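Local coordinates for aminopeptidase-like protein (Chaetomium thermophilum, PDB 5JM6) that probably acts as a zinc-dependent aminopeptidase of the M18 family, assembling into a dodecamer linked to the Cvt pathway of selective autophagy, at residues 384-389 / 471-476; 128-133 / 505-510; 171-176 / 201-206; 153-158 / 226-231. One frame throughout, in Å; residues are numbered along the deposited sequence.

Contact 1 (384-389 / 471-476); sequences RSFLVS and GVKAAD
L387 and A474 are paired on neighbouring parallel strands, their side chains on the same face, CB to CB at 4.1 Å, and the backbone on both sides of them is closely knit. L387 N donates to K473 O at 2.7 Å, L387 O accepts from A475 N at 3.1 Å, and S389 N reaches A475 O at 3.0 Å. V472 adds a branch from the end of the pairing: a chi1 of 173° carries its CG1 toward the other strand, where it sits 3.6 Å from L387 N and also touches S385 CB. These strands, 386-394 and 473-481, belong to the mixed sheet of the zinc-peptidase domain, with strand 127-133 beyond 386-394. On the face carrying F386 and A475, the phenyl ring leans over the neighbouring strand. K473 O lies 3.6 Å above one ring face, offset toward the rim, while CZ meets A475 CB obliquely at 4.0 Å; helix 430-443 covers this side through I435 and L436. The margins are looser. K473 brings CB to the ring, but its bent chain leads away to a weak, long ion pair with D429, and R346 of a second subunit packs on it. D476, partly exposed, approaches S389 without a hydrogen bond between their side chains.

Contact 2 (128-133 / 505-510); sequences AMIAGH and GFLDFW. With ZN (zinc ion), chain H.
A128 fits its methyl group against three side chains of helix 505-510. CB lies 3.7 Å from W510 CD1, approaching the indole obliquely, and is also in contact with F506 CE2 and L507 CD2. L507 CD2 also lies against the A128 carbonyl. The phenyl ring of F506 meets the strand obliquely: CE2 is 3.6 Å from M129 O, while CD2 touches I130 CG1 at 4.0 Å as the two side chains slide past each other in opposite directions. I130 then turns its CD1 toward L507 CG, 4.0 Å away, the two side chains crossing at about a right angle. The side-chain contacts are apolar, and the torsions of the helix residues aim them: F506 and W510 both hold CG anti to the backbone N (chi1 164° and 156°), which carries the two rings toward the strand. W510 is fixed further by NE1, hydrogen-bonded to R384 O, and its ring meets that of F386. At the far end of the strand, well clear of the helix, H133 NE2 binds zinc at 2.1 Å, with D306 and D391 as further ligands and D135 hydrogen-bonded to ND1. Segment 505-510 of helix 495-514 runs nearly antiparallel to segment 128-133, whose strand lies between strands 330-336 and 386-394, and helix 430-443 packs on W510 and F506 through I435 and I439.

Contact 3 (171-176 / 201-206); sequences DRDLSV and VARIPT
A classic beta bulge joins the start of strand 174-183 to the loop that follows strand 190-196, with V201 and A202 both facing L174. L174 O accepts from A202 N at 2.9 Å and, more weakly and at a strongly bent angle, from V201 N; L174 N returns a bond to A202 O. Beside this pair L174 CB touches A202 CB, and L174 CD1 lies 4.1 Å from I204 CD1. The other end of the contact is polar. D171 N donates to I204 O at 2.8 Å, and the D171 carboxylate grips T206 with both oxygens: OD1 takes the hydroxyl OG1 at 2.7 Å through its syn lone pair, while OD2 receives T206 N at 3.0 Å, 31° out of the carboxylate plane. Two bonds to one residue should hold this carboxylate against rotation. R203 bends at chi3 and lays its guanidinium over D171, whose CA lies 3.3 Å above one face. The planes of the two charged groups are only 12° apart, and D171 OD2 pairs with R203 NH1 by charge alone, at 3.4 Å. D173 OD1 adds a long salt bridge to R203 NH2, but D173 is also paired with R488 of a third subunit. S486 OG of that subunit is hydrogen-bonded to D171 OD1, placing this salt-bridge network, next to an antiparallel bulge, at a subunit interface of the dodecamer.

Contact 4 (153-158 / 226-231); sequences YVQLGV and VPVIGI
V154 and G230 form an antiparallel hydrogen-bonded pair in which V154 N gives a 2.8 Å bond to G230 O, and a classic bulge follows because I229 and G230 both face V154. V154 O takes I229 N at 2.8 Å and G230 N only weakly; beyond this one-residue shift, L156 N reaches P227 O at 3.3 Å. I229 has CG1 between its backbone N and carbonyl carbon (chi1 67°), the crowded position, from which CG1 meets V154 CG1 at 3.7 Å. Its other branch, CG2, touches L156 CB. On the face of Y153, Q155 and V228, the tyrosine ring brings CD2 obliquely to V228 CG1, 3.9 Å apart. V158 CG2 meets the P227 ring at CD. Q155 runs across V226 at about a right angle, laying NE2 near V226 CG1. Within the chain 228-231 is an edge strand of its sheet, and a third subunit lies along it, with backbone bonds from I229. The chemistry therefore divides: aliphatic packing and main-chain bonds join the two segments, while the Q155 amide bonds to N399 and, weakly, the Y153 hydroxyl to A396 O of the third subunit.

In the fold
Contacts 1 and 2 share the buried sheet of the zinc-bearing domain: strands 386-394 and 127-133 are neighbours, V388 N lies 2.8 Å from M129 O, and the rings of F386 and F506 pack together. Contact 1 is strand pairing, whereas contact 2 is apolar helix-on-sheet packing. Contacts 3 and 4 lie on the opposite side of the chain's centre, about 41 and 46 Å from contact 1 between centres. They too are joined, R203 O meeting V228 N at 2.7 Å, and contact 3 is nested within the loop closed by contact 4. Both contain bulges and are also buried, lying against the third subunit, but contact 3 adds a salt-bridge network to its hydrogen bonds where contact 4 is largely aliphatic.

Contact 1 (384-389 / 471-476)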
loop_
_atom_site.group_PDB
_atom_site.type_symbol
_atom_site.label_atom_id
_atom_site.label_comp_id
_atom_site.label_asym_id
_atom_site.label_seq_id
_atom_site.Cartn_x
_atom_site.Cartn_y
_atom_site.Cartn_z
ATOM N N ARG A 384 47.659 37.263 9.534
ATOM C CA ARG A 384 48.540 37.271 8.370
ATOM C C ARG A 384 48.621 35.896 7.712
ATOM O O ARG A 384 49.419 35.684 6.798
ATOM C CB ARG A 384 49.934 37.765 8.757
ATOM C CG ARG A 384 49.928 39.166 9.345
ATOM C CD ARG A 384 51.323 39.757 9.441
ATOM N NE ARG A 384 51.518 40.451 10.710
ATOM C CZ ARG A 384 51.392 41.763 10.881
ATOM N NH1 ARG A 384 51.076 42.544 9.855
ATOM N NH2 ARG A 384 51.586 42.296 12.079
ATOM N N SER A 385 47.813 34.958 8.192
ATOM C CA SER A 385 47.898 33.592 7.700
ATOM C C SER A 385 46.815 33.252 6.683
ATOM O O SER A 385 45.903 34.040 6.429
ATOM C CB SER A 385 47.820 32.615 8.875
ATOM O OG SER A 385 48.925 32.786 9.746
ATOM N N PHE A 386 46.939 32.064 6.099
ATOM C CA PHE A 386 45.920 31.507 5.226
ATOM C C PHE A 386 45.982 29.987 5.315
ATOM O O PHE A 386 47.067 29.406 5.304
ATOM C CB PHE A 386 46.122 31.983 3.786
ATOM C CG PHE A 386 44.966 31.681 2.881
ATOM C CD1 PHE A 386 44.843 30.439 2.281
ATOM C CD2 PHE A 386 44.003 32.642 2.622
ATOM C CE1 PHE A 386 43.783 30.158 1.446
ATOM C CE2 PHE A 386 42.939 32.367 1.786
ATOM C CZ PHE A 386 42.830 31.122 1.197
ATOM N N LEU A 387 44.820 29.347 5.367
ATOM C CA LEU A 387 44.755 27.896 5.499
ATOM C C LEU A 387 44.063 27.260 4.308
ATOM O O LEU A 387 42.880 27.496 4.070
ATOM C CB LEU A 387 44.018 27.494 6.778
ATOM C CG LEU A 387 43.687 25.997 6.834
ATOM C CD1 LEU A 387 44.905 25.178 7.245
ATOM C CD2 LEU A 387 42.486 25.699 7.728
ATOM N N VAL A 388 44.797 26.445 3.561
ATOM C CA VAL A 388 44.172 25.654 2.518
ATOM C C VAL A 388 43.835 24.285 3.097
ATOM O O VAL A 388 44.720 23.475 3.369
ATOM C CB VAL A 388 45.078 25.510 1.280
ATOM C CG1 VAL A 388 44.462 24.550 0.278
ATOM C CG2 VAL A 388 45.318 26.870 0.640
ATOM N N SER A 389 42.541 24.044 3.284
ATOM C CA SER A 389 42.052 22.770 3.792
ATOM C C SER A 389 41.701 21.894 2.606
ATOM O O SER A 389 40.750 22.178 1.878
ATOM C CB SER A 389 40.837 22.975 4.699
ATOM O OG SER A 389 40.182 21.749 4.970
ATOM N N GLY A 471 40.647 31.251 13.566
ATOM C CA GLY A 471 40.216 32.473 12.905
ATOM C C GLY A 471 41.078 32.860 11.716
ATOM O O GLY A 471 41.266 34.044 11.429
ATOM N N VAL A 472 41.597 31.854 11.022
ATOM C CA VAL A 472 42.484 32.066 9.887
ATOM C C VAL A 472 41.683 32.089 8.596
ATOM O O VAL A 472 40.716 31.347 8.433
ATOM C CB VAL A 472 43.572 30.967 9.819
ATOM C CG1 VAL A 472 44.399 31.075 8.545
ATOM C CG2 VAL A 472 44.472 31.044 11.039
ATOM N N LYS A 473 42.079 32.969 7.691
ATOM C CA LYS A 473 41.479 33.048 6.378
ATOM C C LYS A 473 41.708 31.702 5.675
ATOM O O LYS A 473 42.784 31.117 5.796
ATOM C CB LYS A 473 42.094 34.237 5.650
ATOM C CG LYS A 473 41.171 35.044 4.812
ATOM C CD LYS A 473 39.749 34.609 4.946
ATOM C CE LYS A 473 39.031 34.873 3.640
ATOM N NZ LYS A 473 38.756 36.308 3.423
ATOM N N ALA A 474 40.696 31.184 4.985
ATOM C CA ALA A 474 40.750 29.791 4.548
ATOM C C ALA A 474 39.932 29.492 3.294
ATOM O O ALA A 474 39.029 30.244 2.926
ATOM C CB ALA A 474 40.298 28.882 5.687
ATOM N N ALA A 475 40.257 28.375 2.651
ATOM C CA ALA A 475 39.506 27.885 1.502
ATOM C C ALA A 475 39.503 26.364 1.487
ATOM O O ALA A 475 40.435 25.732 1.989
ATOM C CB ALA A 475 40.091 28.421 0.210
ATOM N N ASP A 476 38.453 25.774 0.923
ATOM C CA ASP A 476 38.466 24.339 0.673
ATOM C C ASP A 476 38.849 24.045 -0.760
ATOM O O ASP A 476 38.276 24.577 -1.710
ATOM C CB ASP A 476 37.129 23.676 0.989
ATOM C CG ASP A 476 36.989 23.333 2.451
ATOM O OD1 ASP A 476 36.960 24.254 3.285
ATOM O OD2 ASP A 476 37.010 22.129 2.773
#

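Contact 2 (128-133 / 505-510)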
loop_
_atom_site.group_PDB
_atom_site.type_symbol
_atom_site.label_atom_id
_atom_site.label_comp_id
_atom_site.label_asym_id
_atom_site.label_seq_id
_atom_site.Cartn_x
_atom_site.Cartn_y
_atom_site.Cartn_z
ATOM N N ALA A 128 51.596 30.094 6.136
ATOM C CA ALA A 128 50.920 29.517 4.986
ATOM C C ALA A 128 50.784 28.023 5.242
ATOM O O ALA A 128 51.773 27.290 5.222
ATOM C CB ALA A 128 51.691 29.791 3.704
ATOM N N MET A 129 49.558 27.574 5.494
ATOM C CA MET A 129 49.347 26.213 5.970
ATOM C C MET A 129 48.353 25.413 5.133
ATOM O O MET A 129 47.368 25.948 4.622
ATOM C CB MET A 129 48.894 26.233 7.437
ATOM C CG MET A 129 47.794 27.238 7.762
ATOM S SD MET A 129 47.334 27.205 9.508
ATOM C CE MET A 129 47.634 28.905 9.989
ATOM N N ILE A 130 48.644 24.123 4.996
ATOM C CA ILE A 130 47.766 23.176 4.321
ATOM C C ILE A 130 47.383 22.059 5.283
ATOM O O ILE A 130 48.240 21.501 5.968
ATOM C CB ILE A 130 48.432 22.558 3.076
ATOM C CG1 ILE A 130 48.984 23.650 2.158
ATOM C CG2 ILE A 130 47.449 21.659 2.334
ATOM C CD1 ILE A 130 49.854 23.116 1.039
ATOM N N ALA A 131 46.094 21.737 5.332
ATOM C CA ALA A 131 45.609 20.654 6.175
ATOM C C ALA A 131 44.914 19.587 5.337
ATOM O O ALA A 131 44.228 19.899 4.364
ATOM C CB ALA A 131 44.669 21.189 7.238
ATOM N N GLY A 132 45.104 18.328 5.718
ATOM C CA GLY A 132 44.466 17.211 5.047
ATOM C C GLY A 132 44.347 16.044 6.005
ATOM O O GLY A 132 44.849 16.112 7.127
ATOM N N HIS A 133 43.680 14.973 5.581
ATOM C CA HIS A 133 43.582 13.780 6.416
ATOM C C HIS A 133 44.179 12.564 5.716
ATOM O O HIS A 133 44.061 12.416 4.508
ATOM C CB HIS A 133 42.129 13.512 6.825
ATOM C CG HIS A 133 41.234 13.078 5.704
ATOM N ND1 HIS A 133 40.973 11.752 5.431
ATOM C CD2 HIS A 133 40.499 13.793 4.820
ATOM C CE1 HIS A 133 40.139 11.669 4.412
ATOM N NE2 HIS A 133 39.834 12.893 4.022
ATOM N N GLY A 505 52.796 26.264 -5.199
ATOM C CA GLY A 505 52.514 27.628 -5.596
ATOM C C GLY A 505 51.972 28.444 -4.441
ATOM O O GLY A 505 52.357 29.597 -4.249
ATOM N N PHE A 506 51.085 27.840 -3.660
ATOM C CA PHE A 506 50.485 28.519 -2.519
ATOM C C PHE A 506 51.517 28.824 -1.434
ATOM O O PHE A 506 51.650 29.971 -1.008
ATOM C CB PHE A 506 49.338 27.681 -1.951
ATOM C CG PHE A 506 48.912 28.090 -0.571
ATOM C CD1 PHE A 506 48.151 29.230 -0.372
ATOM C CD2 PHE A 506 49.264 27.324 0.527
ATOM C CE1 PHE A 506 47.759 29.601 0.899
ATOM C CE2 PHE A 506 48.874 27.689 1.800
ATOM C CZ PHE A 506 48.119 28.829 1.987
ATOM N N LEU A 507 52.250 27.806 -0.993
ATOM C CA LEU A 507 53.249 28.003 0.053
ATOM C C LEU A 507 54.309 29.014 -0.382
ATOM O O LEU A 507 54.751 29.837 0.418
ATOM C CB LEU A 507 53.904 26.672 0.437
ATOM C CG LEU A 507 52.982 25.592 1.016
ATOM C CD1 LEU A 507 53.706 24.260 1.106
ATOM C CD2 LEU A 507 52.433 25.989 2.379
ATOM N N ASP A 508 54.698 28.975 -1.653
ATOM C CA ASP A 508 55.739 29.876 -2.137
ATOM C C ASP A 508 55.237 31.306 -2.352
ATOM O O ASP A 508 55.970 32.262 -2.103
ATOM C CB ASP A 508 56.353 29.346 -3.439
ATOM C CG ASP A 508 57.214 28.111 -3.224
ATOM O OD1 ASP A 508 57.435 27.725 -2.057
ATOM O OD2 ASP A 508 57.685 27.536 -4.227
ATOM N N PHE A 509 54.014 31.458 -2.852
ATOM C CA PHE A 509 53.515 32.789 -3.199
ATOM C C PHE A 509 52.565 33.482 -2.215
ATOM O O PHE A 509 52.209 34.638 -2.443
ATOM C CB PHE A 509 52.828 32.733 -4.562
ATOM C CG PHE A 509 53.783 32.650 -5.716
ATOM C CD1 PHE A 509 54.598 33.723 -6.033
ATOM C CD2 PHE A 509 53.857 31.505 -6.491
ATOM C CE1 PHE A 509 55.477 33.654 -7.098
ATOM C CE2 PHE A 509 54.732 31.429 -7.558
ATOM C CZ PHE A 509 55.543 32.506 -7.862
ATOM N N TRP A 510 52.161 32.813 -1.138
ATOM C CA TRP A 510 51.149 33.399 -0.255
ATOM C C TRP A 510 51.572 34.757 0.298
ATOM O O TRP A 510 50.798 35.714 0.260
ATOM C CB TRP A 510 50.816 32.468 0.911
ATOM C CG TRP A 510 50.259 33.219 2.086
ATOM C CD1 TRP A 510 50.852 33.390 3.301
ATOM C CD2 TRP A 510 49.015 33.933 2.143
ATOM N NE1 TRP A 510 50.050 34.150 4.119
ATOM C CE2 TRP A 510 48.918 34.497 3.430
ATOM C CE3 TRP A 510 47.973 34.143 1.233
ATOM C CZ2 TRP A 510 47.820 35.256 3.832
ATOM C CZ3 TRP A 510 46.884 34.899 1.635
ATOM C CH2 TRP A 510 46.817 35.445 2.922
HETATM ZN ZN ZN H . 38.294 13.237 2.589
#

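Contact 3 (171-176 / 201-206)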
loop_
_atom_site.group_PDB
_atom_site.type_symbol
_atom_site.label_atom_id
_atom_site.label_comp_id
_atom_site.label_asym_id
_atom_site.label_seq_id
_atom_site.Cartn_x
_atom_site.Cartn_y
_atom_site.Cartn_z
ATOM N N ASP A 171 34.375 -9.682 -2.908
ATOM C CA ASP A 171 35.262 -10.361 -3.856
ATOM C C ASP A 171 36.506 -9.541 -4.202
ATOM O O ASP A 171 36.893 -9.447 -5.367
ATOM C CB ASP A 171 34.509 -10.715 -5.144
ATOM C CG ASP A 171 33.346 -11.665 -4.906
ATOM O OD1 ASP A 171 32.372 -11.614 -5.686
ATOM O OD2 ASP A 171 33.402 -12.464 -3.947
ATOM N N ARG A 172 37.122 -8.945 -3.189
ATOM C CA ARG A 172 38.397 -8.265 -3.369
ATOM C C ARG A 172 39.475 -9.050 -2.635
ATOM O O ARG A 172 39.188 -9.723 -1.645
ATOM C CB ARG A 172 38.336 -6.825 -2.852
ATOM C CG ARG A 172 37.254 -5.968 -3.491
ATOM C CD ARG A 172 37.665 -5.458 -4.865
ATOM N NE ARG A 172 36.696 -4.498 -5.390
ATOM C CZ ARG A 172 36.798 -3.897 -6.571
ATOM N NH1 ARG A 172 37.831 -4.152 -7.362
ATOM N NH2 ARG A 172 35.869 -3.036 -6.959
ATOM N N ASP A 173 40.715 -8.959 -3.106
ATOM C CA ASP A 173 41.795 -9.689 -2.461
ATOM C C ASP A 173 42.328 -8.813 -1.343
ATOM O O ASP A 173 42.985 -7.804 -1.591
ATOM C CB ASP A 173 42.916 -10.023 -3.453
ATOM C CG ASP A 173 42.479 -10.982 -4.546
ATOM O OD1 ASP A 173 41.265 -11.245 -4.675
ATOM O OD2 ASP A 173 43.361 -11.468 -5.287
ATOM N N LEU A 174 42.075 -9.223 -0.108
ATOM C CA LEU A 174 42.371 -8.371 1.033
ATOM C C LEU A 174 43.607 -8.846 1.767
ATOM O O LEU A 174 43.794 -10.040 1.993
ATOM C CB LEU A 174 41.184 -8.318 1.997
ATOM C CG LEU A 174 39.817 -7.952 1.420
ATOM C CD1 LEU A 174 38.745 -8.083 2.492
ATOM C CD2 LEU A 174 39.825 -6.547 0.832
ATOM N N SER A 175 44.454 -7.895 2.135
ATOM C CA SER A 175 45.599 -8.193 2.970
ATOM C C SER A 175 45.389 -7.507 4.311
ATOM O O SER A 175 44.380 -6.829 4.517
ATOM C CB SER A 175 46.898 -7.735 2.307
ATOM O OG SER A 175 48.022 -8.346 2.914
ATOM N N VAL A 176 46.334 -7.688 5.222
ATOM C CA VAL A 176 46.212 -7.124 6.556
ATOM C C VAL A 176 47.494 -6.377 6.908
ATOM O O VAL A 176 48.578 -6.725 6.438
ATOM C CB VAL A 176 45.904 -8.223 7.606
ATOM C CG1 VAL A 176 47.079 -9.178 7.754
ATOM C CG2 VAL A 176 45.526 -7.608 8.947
ATOM N N VAL A 201 45.350 -12.284 2.451
ATOM C CA VAL A 201 44.921 -13.261 3.448
ATOM C C VAL A 201 43.411 -13.369 3.647
ATOM O O VAL A 201 42.932 -14.340 4.229
ATOM C CB VAL A 201 45.549 -12.959 4.819
ATOM C CG1 VAL A 201 47.060 -13.080 4.745
ATOM C CG2 VAL A 201 45.140 -11.575 5.297
ATOM N N ALA A 202 42.660 -12.395 3.147
ATOM C CA ALA A 202 41.251 -12.296 3.511
ATOM C C ALA A 202 40.381 -12.013 2.308
ATOM O O ALA A 202 40.837 -11.464 1.306
ATOM C CB ALA A 202 41.044 -11.220 4.569
ATOM N N ARG A 203 39.130 -12.443 2.399
ATOM C CA ARG A 203 38.191 -12.228 1.321
ATOM C C ARG A 203 36.751 -12.237 1.822
ATOM O O ARG A 203 36.397 -13.041 2.685
ATOM C CB ARG A 203 38.424 -13.296 0.261
ATOM C CG ARG A 203 37.340 -13.455 -0.750
ATOM C CD ARG A 203 37.905 -14.166 -1.946
ATOM N NE ARG A 203 38.204 -13.254 -3.037
ATOM C CZ ARG A 203 37.466 -13.174 -4.134
ATOM N NH1 ARG A 203 36.406 -13.957 -4.265
ATOM N NH2 ARG A 203 37.783 -12.322 -5.097
ATOM N N ILE A 204 35.918 -11.361 1.268
ATOM C CA ILE A 204 34.495 -11.388 1.573
ATOM C C ILE A 204 33.769 -11.888 0.329
ATOM O O ILE A 204 33.565 -11.134 -0.623
ATOM C CB ILE A 204 33.992 -9.989 1.985
ATOM C CG1 ILE A 204 34.799 -9.475 3.182
ATOM C CG2 ILE A 204 32.508 -10.015 2.301
ATOM C CD1 ILE A 204 34.715 -7.980 3.390
ATOM N N PRO A 205 33.382 -13.174 0.333
ATOM C CA PRO A 205 32.795 -13.801 -0.856
ATOM C C PRO A 205 31.323 -13.490 -1.075
ATOM O O PRO A 205 30.524 -13.593 -0.145
ATOM C CB PRO A 205 32.988 -15.289 -0.582
ATOM C CG PRO A 205 32.907 -15.399 0.896
ATOM C CD PRO A 205 33.475 -14.117 1.462
ATOM N N THR A 206 30.961 -13.193 -2.315
ATOM C CA THR A 206 29.563 -13.031 -2.681
ATOM C C THR A 206 28.878 -14.384 -2.791
ATOM O O THR A 206 29.531 -15.425 -2.857
ATOM C CB THR A 206 29.397 -12.274 -4.008
ATOM O OG1 THR A 206 30.141 -12.934 -5.034
ATOM C CG2 THR A 206 29.897 -10.860 -3.877
#

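Contact 4 (153-158 / 226-231)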
loop_
_atom_site.group_PDB
_atom_site.type_symbol
_atom_site.label_atom_id
_atom_site.label_comp_id
_atom_site.label_asym_id
_atom_site.label_seq_id
_atom_site.Cartn_x
_atom_site.Cartn_y
_atom_site.Cartn_z
ATOM N N TYR A 153 35.374 -23.286 6.999
ATOM C CA TYR A 153 36.084 -22.029 6.780
ATOM C C TYR A 153 36.547 -21.405 8.081
ATOM O O TYR A 153 35.834 -21.433 9.081
ATOM C CB TYR A 153 35.202 -21.022 6.041
ATOM C CG TYR A 153 34.747 -21.479 4.684
ATOM C CD1 TYR A 153 33.638 -22.299 4.549
ATOM C CD2 TYR A 153 35.419 -21.086 3.535
ATOM C CE1 TYR A 153 33.214 -22.721 3.313
ATOM C CE2 TYR A 153 35.000 -21.504 2.290
ATOM C CZ TYR A 153 33.896 -22.321 2.186
ATOM O OH TYR A 153 33.468 -22.744 0.950
ATOM N N VAL A 154 37.743 -20.832 8.052
ATOM C CA VAL A 154 38.225 -19.995 9.139
ATOM C C VAL A 154 37.882 -18.546 8.805
ATOM O O VAL A 154 38.193 -18.072 7.711
ATOM C CB VAL A 154 39.742 -20.153 9.345
ATOM C CG1 VAL A 154 40.192 -19.428 10.603
ATOM C CG2 VAL A 154 40.112 -21.628 9.411
ATOM N N GLN A 155 37.229 -17.850 9.730
ATOM C CA GLN A 155 36.805 -16.477 9.473
ATOM C C GLN A 155 37.457 -15.487 10.440
ATOM O O GLN A 155 38.179 -15.880 11.357
ATOM C CB GLN A 155 35.277 -16.372 9.550
ATOM C CG GLN A 155 34.549 -17.322 8.603
ATOM C CD GLN A 155 33.044 -17.117 8.586
ATOM O OE1 GLN A 155 32.323 -17.645 9.433
ATOM N NE2 GLN A 155 32.562 -16.353 7.612
ATOM N N LEU A 156 37.185 -14.202 10.231
ATOM C CA LEU A 156 37.852 -13.136 10.972
ATOM C C LEU A 156 36.874 -12.047 11.401
ATOM O O LEU A 156 36.169 -11.481 10.567
ATOM C CB LEU A 156 38.962 -12.520 10.120
ATOM C CG LEU A 156 39.769 -11.402 10.773
ATOM C CD1 LEU A 156 40.662 -11.975 11.851
ATOM C CD2 LEU A 156 40.582 -10.648 9.737
ATOM N N GLY A 157 36.809 -11.773 12.701
ATOM C CA GLY A 157 35.981 -10.683 13.191
ATOM C C GLY A 157 36.529 -9.311 12.845
ATOM O O GLY A 157 37.621 -8.947 13.280
ATOM N N VAL A 158 35.749 -8.522 12.112
ATOM C CA VAL A 158 36.159 -7.165 11.768
ATOM C C VAL A 158 35.005 -6.197 11.964
ATOM O O VAL A 158 33.847 -6.602 12.070
ATOM C CB VAL A 158 36.668 -7.047 10.308
ATOM C CG1 VAL A 158 37.821 -8.012 10.049
ATOM C CG2 VAL A 158 35.532 -7.268 9.319
ATOM N N VAL A 226 31.613 -11.354 6.512
ATOM C CA VAL A 226 32.585 -11.781 7.495
ATOM C C VAL A 226 33.698 -12.365 6.676
ATOM O O VAL A 226 33.490 -13.364 5.992
ATOM C CB VAL A 226 32.026 -12.817 8.485
ATOM C CG1 VAL A 226 33.103 -13.237 9.473
ATOM C CG2 VAL A 226 30.820 -12.256 9.216
ATOM N N PRO A 227 34.872 -11.734 6.712
ATOM C CA PRO A 227 35.958 -12.195 5.848
ATOM C C PRO A 227 36.305 -13.660 6.076
ATOM O O PRO A 227 36.074 -14.209 7.156
ATOM C CB PRO A 227 37.124 -11.286 6.238
ATOM C CG PRO A 227 36.474 -10.057 6.777
ATOM C CD PRO A 227 35.241 -10.534 7.480
ATOM N N VAL A 228 36.838 -14.281 5.033
ATOM C CA VAL A 228 37.261 -15.671 5.068
ATOM C C VAL A 228 38.784 -15.723 4.922
ATOM O O VAL A 228 39.336 -15.206 3.950
ATOM C CB VAL A 228 36.562 -16.480 3.958
ATOM C CG1 VAL A 228 37.375 -17.678 3.575
ATOM C CG2 VAL A 228 35.166 -16.897 4.405
ATOM N N ILE A 229 39.463 -16.237 5.944
ATOM C CA ILE A 229 40.927 -16.269 5.951
ATOM C C ILE A 229 41.624 -17.619 5.712
ATOM O O ILE A 229 42.853 -17.668 5.635
ATOM C CB ILE A 229 41.446 -15.692 7.275
ATOM C CG1 ILE A 229 41.077 -16.606 8.442
ATOM C CG2 ILE A 229 40.875 -14.298 7.486
ATOM C CD1 ILE A 229 41.440 -16.036 9.796
ATOM N N GLY A 230 40.868 -18.706 5.599
ATOM C CA GLY A 230 41.484 -20.014 5.447
ATOM C C GLY A 230 40.503 -21.163 5.551
ATOM O O GLY A 230 39.314 -20.958 5.787
ATOM N N ILE A 231 41.009 -22.379 5.375
ATOM C CA ILE A 231 40.178 -23.578 5.410
ATOM C C ILE A 231 40.593 -24.488 6.557
ATOM O O ILE A 231 41.784 -24.649 6.825
ATOM C CB ILE A 231 40.267 -24.357 4.078
ATOM C CG1 ILE A 231 39.663 -23.536 2.940
ATOM C CG2 ILE A 231 39.572 -25.710 4.184
ATOM C CD1 ILE A 231 40.334 -23.760 1.605
#